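Local coordinates for xylose isomerase-like TIM barrel domain-containing protein (Thermus thermophilus, PDB 3AYV) that is of uncertain function but binds a cluster of zinc ions in a TIM barrel and may, like its AP-endonuclease relatives, act on phosphodiester bonds in DNA, at residues 210-215 against 236-241; 22-27 against 226-231; 147-150 against 156-159; 106-111 against 139-144. All blocks are in the same frame, centred on the assembly; numbering follows the deposited sequence.

Contact 1 (210-215 against 236-241)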
# COMPACT_ATOMS: atom_id res chain seq x y z
N ALA A 210 -14.05 -11.35 -11.74
CA ALA A 210 -13.40 -12.57 -12.20
C ALA A 210 -12.30 -13.12 -11.27
O ALA A 210 -11.98 -14.31 -11.35
CB ALA A 210 -12.84 -12.38 -13.65
N TRP A 211 -11.73 -12.29 -10.38
CA TRP A 211 -10.57 -12.76 -9.60
C TRP A 211 -10.55 -12.42 -8.12
O TRP A 211 -9.77 -13.01 -7.37
CB TRP A 211 -9.25 -12.31 -10.28
CG TRP A 211 -9.10 -10.81 -10.40
CD1 TRP A 211 -9.44 -10.04 -11.49
CD2 TRP A 211 -8.57 -9.91 -9.42
NE1 TRP A 211 -9.15 -8.72 -11.23
CE2 TRP A 211 -8.62 -8.61 -9.97
CE3 TRP A 211 -8.04 -10.07 -8.13
CZ2 TRP A 211 -8.16 -7.48 -9.27
CZ3 TRP A 211 -7.60 -8.94 -7.43
CH2 TRP A 211 -7.67 -7.67 -8.01
N LEU A 212 -11.39 -11.48 -7.68
CA LEU A 212 -11.24 -10.93 -6.33
C LEU A 212 -11.94 -11.72 -5.22
O LEU A 212 -11.53 -11.66 -4.05
CB LEU A 212 -11.69 -9.46 -6.28
CG LEU A 212 -11.65 -8.72 -4.93
CD1 LEU A 212 -10.21 -8.55 -4.40
CD2 LEU A 212 -12.31 -7.37 -5.09
N ARG A 213 -12.98 -12.47 -5.58
CA ARG A 213 -13.79 -13.14 -4.56
C ARG A 213 -12.98 -13.99 -3.55
O ARG A 213 -13.27 -13.92 -2.35
CB ARG A 213 -14.96 -13.94 -5.17
CG ARG A 213 -16.09 -14.17 -4.16
CD ARG A 213 -17.25 -14.95 -4.77
NE ARG A 213 -17.25 -14.83 -6.23
CZ ARG A 213 -18.07 -14.05 -6.92
NH1 ARG A 213 -18.98 -13.34 -6.27
NH2 ARG A 213 -18.00 -13.99 -8.24
N PRO A 214 -11.97 -14.76 -4.01
CA PRO A 214 -11.20 -15.54 -3.02
C PRO A 214 -10.51 -14.72 -1.94
O PRO A 214 -10.14 -15.27 -0.91
CB PRO A 214 -10.18 -16.31 -3.88
CG PRO A 214 -10.80 -16.39 -5.22
CD PRO A 214 -11.51 -15.05 -5.38
N TYR A 215 -10.35 -13.41 -2.16
CA TYR A 215 -9.54 -12.53 -1.27
C TYR A 215 -10.36 -11.67 -0.33
O TYR A 215 -9.84 -10.85 0.41
CB TYR A 215 -8.55 -11.69 -2.12
CG TYR A 215 -7.66 -12.59 -2.93
CD1 TYR A 215 -6.49 -13.11 -2.37
CD2 TYR A 215 -8.00 -12.99 -4.21
CE1 TYR A 215 -5.69 -13.98 -3.08
CE2 TYR A 215 -7.20 -13.86 -4.93
CZ TYR A 215 -6.04 -14.34 -4.35
OH TYR A 215 -5.24 -15.21 -5.05
N GLN A 236 -19.80 -5.89 -1.50
CA GLN A 236 -20.93 -6.54 -0.86
C GLN A 236 -21.70 -7.48 -1.79
O GLN A 236 -22.09 -8.57 -1.35
CB GLN A 236 -21.84 -5.50 -0.23
CG GLN A 236 -21.33 -5.01 1.12
CD GLN A 236 -22.05 -3.76 1.59
OE1 GLN A 236 -21.89 -3.34 2.73
NE2 GLN A 236 -22.84 -3.16 0.70
N ALA A 237 -21.92 -7.07 -3.04
CA ALA A 237 -22.56 -7.93 -4.05
C ALA A 237 -21.65 -9.10 -4.39
O ALA A 237 -22.11 -10.21 -4.62
CB ALA A 237 -22.86 -7.14 -5.32
N LEU A 238 -20.35 -8.84 -4.44
CA LEU A 238 -19.40 -9.89 -4.73
C LEU A 238 -19.41 -10.92 -3.61
O LEU A 238 -19.32 -12.12 -3.87
CB LEU A 238 -17.99 -9.30 -4.91
CG LEU A 238 -16.94 -10.22 -5.54
CD1 LEU A 238 -17.36 -10.71 -6.94
CD2 LEU A 238 -15.60 -9.49 -5.60
N ALA A 239 -19.54 -10.44 -2.38
CA ALA A 239 -19.50 -11.29 -1.18
C ALA A 239 -20.77 -12.13 -0.99
O ALA A 239 -20.74 -13.13 -0.27
CB ALA A 239 -19.25 -10.43 0.07
N GLY A 240 -21.87 -11.71 -1.62
CA GLY A 240 -23.19 -12.33 -1.40
C GLY A 240 -23.48 -13.50 -2.32
O GLY A 240 -24.43 -14.26 -2.09
N GLU A 241 -22.66 -13.63 -3.37
CA GLU A 241 -22.77 -14.71 -4.35
C GLU A 241 -21.59 -15.68 -4.28
O GLU A 241 -20.49 -15.32 -3.83
CB GLU A 241 -22.91 -14.14 -5.76
CG GLU A 241 -21.86 -13.07 -6.11
CD GLU A 241 -21.89 -12.64 -7.57
OE1 GLU A 241 -22.99 -12.49 -8.14
OE2 GLU A 241 -20.79 -12.45 -8.15
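The guanidinium of R213 makes the polar half of this contact, reaching the end of helix 229-240. R213 NH1 gives two hydrogen bonds: one to L238 O at 2.7 Å, lying in the carbonyl plane on a lone pair but bent (135° at the hydrogen), and a straighter one to E241 OE2 at 2.8 Å. The second is a salt bridge, made at the edge of the guanidinium with the anti lone pair of the carboxylate, the two planes turned 43° apart; R213 NH2 adds a weak bond to E241 OE2 at 3.2 Å. Carbon contacts round NH1 are short enough to leave its exact placement doubtful. R213 bends at chi3 (-22°), which folds the group back against the helix end. L238 serves both halves: its CD1 sits over one face of the guanidinium, toward the rim, while L238 CD2 touches L212 CD2 at 3.9 Å, the two leucines crossing at about a right angle. A methionine in place of R213 would probably leave the E241 carboxylate without its positive mate and L238 O without this donor. The arrangement is a helix C-terminus tied by an arginine to the connection between the last two strands of a TIM barrel.

Contact 2 (22-27 against 226-231); sequences LGLGAE and EDPEAS
L22 leans its side chain against P228 and E229 where the TIM barrel closes, the end of the first helix, 12-22, and the turn after it meeting the N-terminal end of the last helix, 229-240. L22 lies at the close of its helix, and G23 behind it, with positive phi, completes a Schellman motif before strand 25-29. From CB, which points toward the 226-231 segment, the chain passes to CG, set anti to the carbonyl carbon (chi1 -65°), and there it forks. L22 CD1 meets P228 CG at 4.1 Å; L22 CD2 lies 3.9 Å from E229 CG, on a side chain that it crosses at about a right angle and whose carboxylate oxygen OE1 comes nearly as close. L24 CD1 adds a looser touch on P228 CG at 4.4 Å. P228 also packs on L5 of strand 3-8 and L222 of strand 219-222, the first and last strands of the barrel. One residue before the proline, D227 is held by a salt bridge from its OD1 to R18 of helix 12-22. Its other carboxylate oxygen caps the last helix: E229 N donates to D227 OD2 at 3.0 Å and 157°, coming in from above the carboxylate plane, 47° out of it.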
# COMPACT_ATOMS: atom_id res chain seq x y z
N LEU A 22 -19.92 5.00 6.68
CA LEU A 22 -19.90 3.77 5.91
C LEU A 22 -19.35 2.58 6.69
O LEU A 22 -19.33 1.46 6.17
CB LEU A 22 -19.13 3.98 4.60
CG LEU A 22 -19.72 4.96 3.56
CD1 LEU A 22 -18.63 5.35 2.56
CD2 LEU A 22 -20.95 4.38 2.83
N GLY A 23 -18.90 2.81 7.92
CA GLY A 23 -18.31 1.76 8.77
C GLY A 23 -17.00 1.23 8.22
O GLY A 23 -16.71 0.03 8.31
N LEU A 24 -16.20 2.12 7.64
CA LEU A 24 -14.92 1.74 7.07
C LEU A 24 -13.76 1.93 8.05
O LEU A 24 -13.79 2.79 8.95
CB LEU A 24 -14.67 2.53 5.78
CG LEU A 24 -15.59 2.22 4.59
CD1 LEU A 24 -15.36 3.20 3.48
CD2 LEU A 24 -15.40 0.80 4.08
N GLY A 25 -12.74 1.09 7.87
CA GLY A 25 -11.47 1.32 8.54
C GLY A 25 -10.67 2.39 7.79
O GLY A 25 -11.18 3.04 6.86
N ALA A 26 -9.41 2.59 8.19
CA ALA A 26 -8.61 3.66 7.62
C ALA A 26 -7.24 3.15 7.17
O ALA A 26 -6.65 2.32 7.84
CB ALA A 26 -8.42 4.77 8.64
N GLU A 27 -6.77 3.67 6.04
CA GLU A 27 -5.34 3.59 5.73
C GLU A 27 -4.85 4.99 5.43
O GLU A 27 -5.19 5.58 4.39
CB GLU A 27 -5.06 2.64 4.56
CG GLU A 27 -3.56 2.53 4.30
CD GLU A 27 -3.17 1.24 3.64
OE1 GLU A 27 -2.81 1.29 2.45
OE2 GLU A 27 -3.20 0.19 4.30
N GLU A 226 -12.78 9.27 -5.60
CA GLU A 226 -14.17 9.75 -5.58
C GLU A 226 -14.86 9.13 -4.37
O GLU A 226 -14.25 8.34 -3.64
CB GLU A 226 -14.87 9.35 -6.89
CG GLU A 226 -14.58 7.91 -7.41
CD GLU A 226 -14.93 7.70 -8.90
OE1 GLU A 226 -15.22 8.71 -9.59
OE2 GLU A 226 -14.92 6.55 -9.40
N ASP A 227 -16.14 9.46 -4.14
CA ASP A 227 -16.88 8.80 -3.07
C ASP A 227 -16.79 7.29 -3.18
O ASP A 227 -17.13 6.73 -4.21
CB ASP A 227 -18.36 9.19 -3.06
CG ASP A 227 -19.04 8.70 -1.80
OD1 ASP A 227 -18.93 9.40 -0.75
OD2 ASP A 227 -19.62 7.60 -1.83
N PRO A 228 -16.39 6.61 -2.09
CA PRO A 228 -16.14 5.17 -2.17
C PRO A 228 -17.37 4.28 -2.03
O PRO A 228 -17.24 3.05 -2.12
CB PRO A 228 -15.17 4.92 -1.02
CG PRO A 228 -15.51 5.98 0.01
CD PRO A 228 -16.11 7.15 -0.75
N GLU A 229 -18.57 4.84 -1.84
CA GLU A 229 -19.72 3.96 -1.63
C GLU A 229 -19.91 2.93 -2.74
O GLU A 229 -20.17 1.76 -2.44
CB GLU A 229 -21.04 4.70 -1.40
CG GLU A 229 -22.09 3.76 -0.82
CD GLU A 229 -23.43 4.38 -0.65
OE1 GLU A 229 -23.50 5.54 -0.20
OE2 GLU A 229 -24.43 3.69 -0.95
N ALA A 230 -19.78 3.33 -4.00
CA ALA A 230 -19.98 2.37 -5.09
C ALA A 230 -19.04 1.16 -5.00
O ALA A 230 -19.41 0.05 -5.39
CB ALA A 230 -19.83 3.05 -6.45
N SER A 231 -17.82 1.36 -4.49
CA SER A 231 -16.89 0.23 -4.33
C SER A 231 -17.31 -0.70 -3.19
O SER A 231 -17.22 -1.92 -3.32
CB SER A 231 -15.45 0.69 -4.10
OG SER A 231 -14.99 1.41 -5.22

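Contact 3 (147-150 against 156-159)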
# COMPACT_ATOMS: atom_id res chain seq x y z
N ARG A 147 9.49 -11.38 -5.51
CA ARG A 147 9.57 -12.67 -4.82
C ARG A 147 10.86 -12.87 -3.97
O ARG A 147 10.76 -13.30 -2.82
CB ARG A 147 9.38 -13.82 -5.84
CG ARG A 147 9.14 -15.18 -5.18
CD ARG A 147 8.83 -16.24 -6.22
NE ARG A 147 7.42 -16.21 -6.64
CZ ARG A 147 6.43 -16.80 -5.96
NH1 ARG A 147 6.68 -17.44 -4.83
NH2 ARG A 147 5.19 -16.73 -6.42
N PRO A 148 12.05 -12.55 -4.52
CA PRO A 148 13.26 -12.73 -3.68
C PRO A 148 13.35 -11.78 -2.47
O PRO A 148 13.98 -12.12 -1.44
CB PRO A 148 14.41 -12.42 -4.66
CG PRO A 148 13.78 -12.60 -6.08
CD PRO A 148 12.41 -12.04 -5.86
N VAL A 149 12.76 -10.60 -2.58
CA VAL A 149 12.74 -9.67 -1.44
C VAL A 149 11.94 -10.32 -0.31
O VAL A 149 12.37 -10.33 0.86
CB VAL A 149 12.12 -8.29 -1.78
CG1 VAL A 149 12.28 -7.32 -0.60
CG2 VAL A 149 12.76 -7.70 -3.06
N LEU A 150 10.75 -10.80 -0.66
CA LEU A 150 9.91 -11.51 0.31
C LEU A 150 10.61 -12.75 0.88
O LEU A 150 10.59 -12.97 2.10
CB LEU A 150 8.58 -11.91 -0.34
CG LEU A 150 7.81 -10.72 -0.95
CD1 LEU A 150 6.68 -11.19 -1.82
CD2 LEU A 150 7.29 -9.85 0.20
N GLU A 156 8.84 -12.21 7.37
CA GLU A 156 8.82 -10.95 8.14
C GLU A 156 8.38 -9.74 7.30
O GLU A 156 8.25 -8.62 7.82
CB GLU A 156 10.20 -10.68 8.77
CG GLU A 156 10.62 -11.83 9.72
CD GLU A 156 9.61 -11.99 10.83
OE1 GLU A 156 9.45 -11.02 11.61
OE2 GLU A 156 8.95 -13.05 10.90
N LEU A 157 8.24 -9.96 6.00
CA LEU A 157 7.75 -8.92 5.09
C LEU A 157 6.56 -9.45 4.30
O LEU A 157 6.64 -10.52 3.69
CB LEU A 157 8.87 -8.53 4.13
CG LEU A 157 8.59 -7.44 3.12
CD1 LEU A 157 8.29 -6.13 3.87
CD2 LEU A 157 9.80 -7.33 2.18
N GLY A 158 5.46 -8.71 4.31
CA GLY A 158 4.30 -9.15 3.55
C GLY A 158 4.21 -8.40 2.22
O GLY A 158 5.02 -7.51 1.95
N PHE A 159 3.19 -8.76 1.44
CA PHE A 159 2.95 -8.20 0.11
C PHE A 159 1.55 -7.56 0.03
O PHE A 159 0.56 -8.14 0.51
CB PHE A 159 3.10 -9.30 -0.94
CG PHE A 159 2.77 -8.85 -2.35
CD1 PHE A 159 3.42 -7.75 -2.92
CD2 PHE A 159 1.78 -9.51 -3.10
CE1 PHE A 159 3.10 -7.30 -4.22
CE2 PHE A 159 1.47 -9.09 -4.41
CZ PHE A 159 2.13 -7.98 -4.96
O HOH W 1 8.90 -12.18 4.03
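Helix 147-153 and strand 158-162 are the second and third elements of a beta-alpha-beta unit that begins with strand 132-136, and here L150 and V149 of the helix pack on L157 and F159 as the chain turns back into the TIM barrel. L150 has CG anti to its carbonyl carbon (chi1 -56°), and its two methyls go to different parts of 157-159. L150 CD1 touches F159 CB at 4.1 Å; the phenylalanine ring itself leads away, to N137, L181 and P183. L150 CD2 lies against the backbone, 3.6 Å from L157 O and close to G158 O as well, and meets L157 CG at 4.0 Å. From the preceding residue, V149 CG1 presses on L157 CD2 at 3.7 Å, the two side chains crossing at a slant. V149 also rests on L135 and L157 on L133, so both reach strand 132-136 and the three elements share one apolar layer between helix and barrel wall. G158, between the two packing residues, has no side chain to bring to the helix and pairs through its backbone with L133 and L135. A water joins the two backbones beside this layer: it donates to L150 O at 2.7 Å and accepts from L157 N at 3.0 Å.

Contact 4 (106-111 against 139-144)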
# COMPACT_ATOMS: atom_id res chain seq x y z
N GLU A 106 15.44 -7.66 -16.03
CA GLU A 106 16.79 -7.96 -15.50
C GLU A 106 17.17 -6.89 -14.49
O GLU A 106 17.65 -7.22 -13.42
CB GLU A 106 17.83 -8.09 -16.65
CG GLU A 106 19.31 -8.41 -16.24
CD GLU A 106 20.31 -8.44 -17.45
OE1 GLU A 106 20.20 -7.54 -18.33
OE2 GLU A 106 21.22 -9.34 -17.50
N GLU A 107 16.95 -5.62 -14.83
CA GLU A 107 17.23 -4.51 -13.90
C GLU A 107 16.42 -4.62 -12.60
O GLU A 107 16.97 -4.40 -11.51
CB GLU A 107 16.94 -3.18 -14.58
CG GLU A 107 18.07 -2.76 -15.54
CD GLU A 107 17.65 -1.69 -16.54
OE1 GLU A 107 16.43 -1.39 -16.67
OE2 GLU A 107 18.56 -1.14 -17.20
N ALA A 108 15.14 -4.96 -12.71
CA ALA A 108 14.28 -5.08 -11.52
C ALA A 108 14.76 -6.23 -10.64
O ALA A 108 14.80 -6.12 -9.41
CB ALA A 108 12.83 -5.32 -11.93
N LEU A 109 15.11 -7.34 -11.28
CA LEU A 109 15.59 -8.53 -10.56
C LEU A 109 16.89 -8.25 -9.84
O LEU A 109 17.06 -8.67 -8.69
CB LEU A 109 15.73 -9.72 -11.55
CG LEU A 109 16.18 -11.04 -10.89
CD1 LEU A 109 15.26 -11.48 -9.73
CD2 LEU A 109 16.32 -12.16 -11.97
N GLU A 110 17.80 -7.52 -10.47
CA GLU A 110 19.08 -7.21 -9.84
C GLU A 110 18.94 -6.32 -8.60
O GLU A 110 19.80 -6.32 -7.75
CB GLU A 110 20.03 -6.53 -10.84
CG GLU A 110 20.53 -7.48 -11.93
CD GLU A 110 21.35 -6.75 -12.99
OE1 GLU A 110 20.75 -6.18 -13.94
OE2 GLU A 110 22.60 -6.73 -12.87
N ARG A 111 17.85 -5.56 -8.51
CA ARG A 111 17.61 -4.75 -7.33
C ARG A 111 17.12 -5.57 -6.15
O ARG A 111 17.12 -5.04 -5.03
CB ARG A 111 16.54 -3.69 -7.61
CG ARG A 111 16.97 -2.49 -8.43
CD ARG A 111 15.73 -1.59 -8.75
NE ARG A 111 15.00 -1.21 -7.53
CZ ARG A 111 15.14 -0.03 -6.92
NH1 ARG A 111 15.97 0.88 -7.43
NH2 ARG A 111 14.45 0.25 -5.80
N HIS A 139 6.08 -0.16 -9.98
CA HIS A 139 6.58 -0.15 -11.34
C HIS A 139 7.35 -1.40 -11.74
O HIS A 139 7.90 -1.43 -12.84
CB HIS A 139 7.46 1.10 -11.58
CG HIS A 139 6.71 2.38 -11.40
ND1 HIS A 139 5.93 2.92 -12.40
CD2 HIS A 139 6.55 3.17 -10.32
CE1 HIS A 139 5.34 4.02 -11.95
NE2 HIS A 139 5.70 4.19 -10.68
N GLU A 140 7.36 -2.44 -10.89
CA GLU A 140 8.11 -3.66 -11.23
C GLU A 140 7.45 -4.28 -12.46
O GLU A 140 6.22 -4.34 -12.54
CB GLU A 140 8.15 -4.70 -10.08
CG GLU A 140 8.85 -4.21 -8.80
CD GLU A 140 7.97 -3.32 -7.94
OE1 GLU A 140 6.78 -3.11 -8.26
OE2 GLU A 140 8.48 -2.80 -6.92
N PRO A 141 8.26 -4.70 -13.44
CA PRO A 141 7.61 -5.26 -14.63
C PRO A 141 6.93 -6.63 -14.40
O PRO A 141 5.97 -6.94 -15.11
CB PRO A 141 8.73 -5.31 -15.68
CG PRO A 141 10.03 -5.14 -14.94
CD PRO A 141 9.69 -4.37 -13.65
N HIS A 142 7.37 -7.40 -13.39
CA HIS A 142 6.91 -8.76 -13.16
C HIS A 142 7.14 -9.10 -11.69
O HIS A 142 8.11 -8.61 -11.08
CB HIS A 142 7.69 -9.75 -14.08
CG HIS A 142 7.20 -11.17 -14.03
ND1 HIS A 142 7.50 -12.04 -13.00
CD2 HIS A 142 6.42 -11.86 -14.90
CE1 HIS A 142 6.91 -13.20 -13.22
NE2 HIS A 142 6.26 -13.13 -14.37
N PRO A 143 6.25 -9.92 -11.09
CA PRO A 143 6.31 -10.25 -9.66
C PRO A 143 7.59 -10.99 -9.26
O PRO A 143 7.95 -11.00 -8.07
CB PRO A 143 5.06 -11.12 -9.43
CG PRO A 143 4.64 -11.57 -10.80
CD PRO A 143 5.03 -10.46 -11.72
N GLU A 144 8.28 -11.58 -10.24
CA GLU A 144 9.57 -12.25 -9.96
C GLU A 144 10.61 -11.33 -9.32
O GLU A 144 11.51 -11.83 -8.65
CB GLU A 144 10.16 -12.88 -11.23
CG GLU A 144 10.71 -11.81 -12.15
CD GLU A 144 11.19 -12.30 -13.49
OE1 GLU A 144 11.16 -13.54 -13.72
OE2 GLU A 144 11.59 -11.44 -14.31
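A small apolar contact of A108 with P141, with L109 on E144 beside it, brings the short helix 105-110 against the loop that leaves strand 132-136 for helix 147-153. A108 points its methyl toward the loop. A108 CB meets P141 CD at 3.7 Å, with P141 CG a little farther off, so the methyl lies on one corner of the proline ring. I99 touches A108 too, and R171 packs on P141. L109 takes the other end, its CG anti to the backbone N (chi1 -178°), which carries the side chain over to the loop backbone. There L109 CD1 lies 3.9 Å from E144 O. This is a van der Waals touch on the backbone, while the E144 carboxylate stays apart from the helix. In the TIM barrel these two segments both follow barrel strands, 92-96 and 132-136, so the contact joins neighbouring strand-to-helix connections at the C-terminal end of the sheet, the end that carries the zinc ions. The loop has its own bracing. E144 N donates to H142 ND1 at 2.9 Å and 163°, tilted 17° from the imidazole plane, which ties the histidine to the 3-10 turn at P143 and E144. P143 CD lies over one face of that imidazole, toward its rim. Deeper in, the E140 carboxylate is held at both oxygens, OE1 by S138 N and OE2 by S97 OG.

In the fold
Contacts 1 and 2 share helix 229-240, contact 2 at its N-terminal start and contact 1 at its C-terminal end; their centres are 17 Å apart. Contacts 3 and 4 lie on the opposite side of the chain's centre from contact 2: the centres of contacts 2 and 3 are 28 Å apart, though both reach the same sheet. Contacts 3 and 4 are neighbours, centres 14 Å apart, and touch where P148 CG meets L109 CD1 at 4.1 Å. The side chain of F159 in contact 3 is about 10 Å from a zinc ion and that of L212 in contact 1 about 13 Å.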